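Local coordinates for protein acyl-coenzyme A oxidase acox-1.1 (Caenorhabditis elegans, PDB 5K3H) that catalyses the FAD-dependent first step of peroxisomal beta-oxidation, oxidising acyl-CoA with oxygen to 2-trans-enoyl-CoA and hydrogen peroxide, at residues K391-H396 with L541-A546. Sequence-based numbering, arbitrary orientation.
Sequences KSVVTH and LFIVEA
Ile543 of helix 520-553 meets Val393 and Val394 of helix 382-408. Ile543 CB points toward helix 382-408 but is still 6.4 Å from Val394 CG2. The CG2 branch comes no nearer: Ile543 CG2 too lies 6.4 Å from Val394 CG2, outside packing range. Ile543 CG1 comes within 5.2 Å of Val394 CG2, and with CD1 roughly anti to CA (chi2 162°), the chain runs on to the other helix. Ile543 CD1 alone makes contact, 4.4 Å from Val393 CG1 and 4.4 Å from Val394 CG2. Because Val393 CG1 and Val394 CG2 stand 5.3 Å apart, the equal distances place CD1 astride the pair, a methyl set against two methyls of consecutive residues.

The evidence describes a light apolar touch: just 73 Å² is buried, and the closest CA atoms, those of Val394 and Ile543, are 9.4 Å apart. All three residues are buried; helix 338-367 contributes Ala353 against Ile543 and Phe354 against Val394, while Val393 also packs on Arg536, an ATP-site residue. Within 391-396, Lys391 O accepts both Thr395 N and Thr395 OG1, the hydroxyl at 2.8 Å and tilted 18° from the carbonyl plane. Ser392, just before the valines, and His396, two residues after Val394, belong to the ATP site shared between dimer partners. Such methyl packing between helices joins the C-alpha1 region to the C-terminal helical region of the acyl-CoA oxidase fold, alongside that nucleotide site.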
loop_
_atom_site.group_PDB
_atom_site.type_symbol
_atom_site.label_atom_id
_atom_site.label_comp_id
_atom_site.label_asym_id
_atom_site.label_seq_id
_atom_site.Cartn_x
_atom_site.Cartn_y
_atom_site.Cartn_z
ATOM N N LYS B 391 -15.488 -7.295 7.858
ATOM C CA LYS B 391 -14.676 -7.478 6.659
ATOM C C LYS B 391 -14.050 -6.165 6.193
ATOM O O LYS B 391 -12.850 -6.107 5.895
ATOM C CB LYS B 391 -15.517 -8.086 5.541
ATOM C CG LYS B 391 -15.681 -9.585 5.617
ATOM C CD LYS B 391 -16.644 -10.047 4.511
ATOM C CE LYS B 391 -17.254 -11.422 4.802
ATOM N NZ LYS B 391 -18.747 -11.344 4.970
ATOM N N SER B 392 -14.842 -5.097 6.132
ATOM C CA SER B 392 -14.324 -3.829 5.625
ATOM C C SER B 392 -13.238 -3.265 6.540
ATOM O O SER B 392 -12.159 -2.874 6.074
ATOM C CB SER B 392 -15.466 -2.832 5.453
ATOM O OG SER B 392 -14.972 -1.566 5.061
ATOM N N VAL B 393 -13.509 -3.199 7.849
ATOM C CA VAL B 393 -12.583 -2.545 8.774
ATOM C C VAL B 393 -11.339 -3.407 8.991
ATOM O O VAL B 393 -10.212 -2.897 9.055
ATOM C CB VAL B 393 -13.291 -2.221 10.108
ATOM C CG1 VAL B 393 -12.277 -1.767 11.184
ATOM C CG2 VAL B 393 -14.368 -1.195 9.896
ATOM N N VAL B 394 -11.520 -4.715 9.163
ATOM C CA VAL B 394 -10.363 -5.571 9.397
ATOM C C VAL B 394 -9.434 -5.560 8.182
ATOM O O VAL B 394 -8.203 -5.528 8.318
ATOM C CB VAL B 394 -10.823 -6.998 9.748
ATOM C CG1 VAL B 394 -9.643 -7.962 9.730
ATOM C CG2 VAL B 394 -11.580 -7.029 11.096
ATOM N N THR B 395 -9.995 -5.583 6.975
ATOM C CA THR B 395 -9.143 -5.582 5.791
ATOM C C THR B 395 -8.380 -4.276 5.649
ATOM O O THR B 395 -7.201 -4.276 5.281
ATOM C CB THR B 395 -9.981 -5.856 4.552
ATOM O OG1 THR B 395 -10.588 -7.151 4.696
ATOM C CG2 THR B 395 -9.111 -5.799 3.283
ATOM N N HIS B 396 -9.043 -3.157 5.919
ATOM C CA HIS B 396 -8.386 -1.856 5.833
ATOM C C HIS B 396 -7.331 -1.707 6.910
ATOM O O HIS B 396 -6.200 -1.321 6.617
ATOM C CB HIS B 396 -9.418 -0.734 5.936
ATOM C CG HIS B 396 -8.811 0.625 6.114
ATOM N ND1 HIS B 396 -8.328 1.369 5.057
ATOM C CD2 HIS B 396 -8.600 1.368 7.227
ATOM C CE1 HIS B 396 -7.837 2.506 5.512
ATOM N NE2 HIS B 396 -7.987 2.529 6.826
ATOM N N LEU B 541 -15.800 -0.701 17.963
ATOM C CA LEU B 541 -16.258 -0.946 19.329
ATOM C C LEU B 541 -16.424 -2.440 19.604
ATOM O O LEU B 541 -16.022 -2.932 20.666
ATOM C CB LEU B 541 -17.565 -0.198 19.586
ATOM C CG LEU B 541 -18.419 -0.702 20.754
ATOM C CD1 LEU B 541 -17.712 -0.454 22.097
ATOM C CD2 LEU B 541 -19.785 -0.027 20.707
ATOM N N PHE B 542 -17.015 -3.179 18.652
ATOM C CA PHE B 542 -17.156 -4.628 18.798
ATOM C C PHE B 542 -15.807 -5.302 18.984
ATOM O O PHE B 542 -15.657 -6.190 19.825
ATOM C CB PHE B 542 -17.848 -5.246 17.588
ATOM C CG PHE B 542 -17.953 -6.747 17.683
ATOM C CD1 PHE B 542 -18.962 -7.336 18.430
ATOM C CD2 PHE B 542 -17.006 -7.568 17.080
ATOM C CE1 PHE B 542 -19.053 -8.707 18.532
ATOM C CE2 PHE B 542 -17.090 -8.951 17.184
ATOM C CZ PHE B 542 -18.113 -9.522 17.905
ATOM N N ILE B 543 -14.818 -4.913 18.179
ATOM C CA ILE B 543 -13.509 -5.553 18.244
ATOM C C ILE B 543 -12.878 -5.361 19.623
ATOM O O ILE B 543 -12.358 -6.311 20.219
ATOM C CB ILE B 543 -12.612 -5.004 17.113
ATOM C CG1 ILE B 543 -13.156 -5.431 15.743
ATOM C CG2 ILE B 543 -11.167 -5.473 17.287
ATOM C CD1 ILE B 543 -12.635 -4.617 14.580
ATOM N N VAL B 544 -12.947 -4.142 20.169
ATOM C CA VAL B 544 -12.444 -3.883 21.520
ATOM C C VAL B 544 -13.160 -4.758 22.549
ATOM O O VAL B 544 -12.531 -5.301 23.464
ATOM C CB VAL B 544 -12.581 -2.390 21.874
ATOM C CG1 VAL B 544 -12.229 -2.175 23.341
ATOM C CG2 VAL B 544 -11.744 -1.526 20.946
ATOM N N GLU B 545 -14.491 -4.854 22.461
ATOM C CA GLU B 545 -15.228 -5.625 23.467
ATOM C C GLU B 545 -14.896 -7.115 23.393
ATOM O O GLU B 545 -14.827 -7.792 24.429
ATOM C CB GLU B 545 -16.738 -5.417 23.314
ATOM C CG GLU B 545 -17.223 -4.018 23.653
ATOM C CD GLU B 545 -18.733 -3.941 23.851
ATOM O OE1 GLU B 545 -19.249 -4.487 24.851
ATOM O OE2 GLU B 545 -19.414 -3.323 23.013
ATOM N N ALA B 546 -14.718 -7.661 22.180
ATOM C CA ALA B 546 -14.343 -9.068 22.078
ATOM C C ALA B 546 -12.942 -9.310 22.635
ATOM O O ALA B 546 -12.703 -10.300 23.337
ATOM C CB ALA B 546 -14.430 -9.525 20.625
#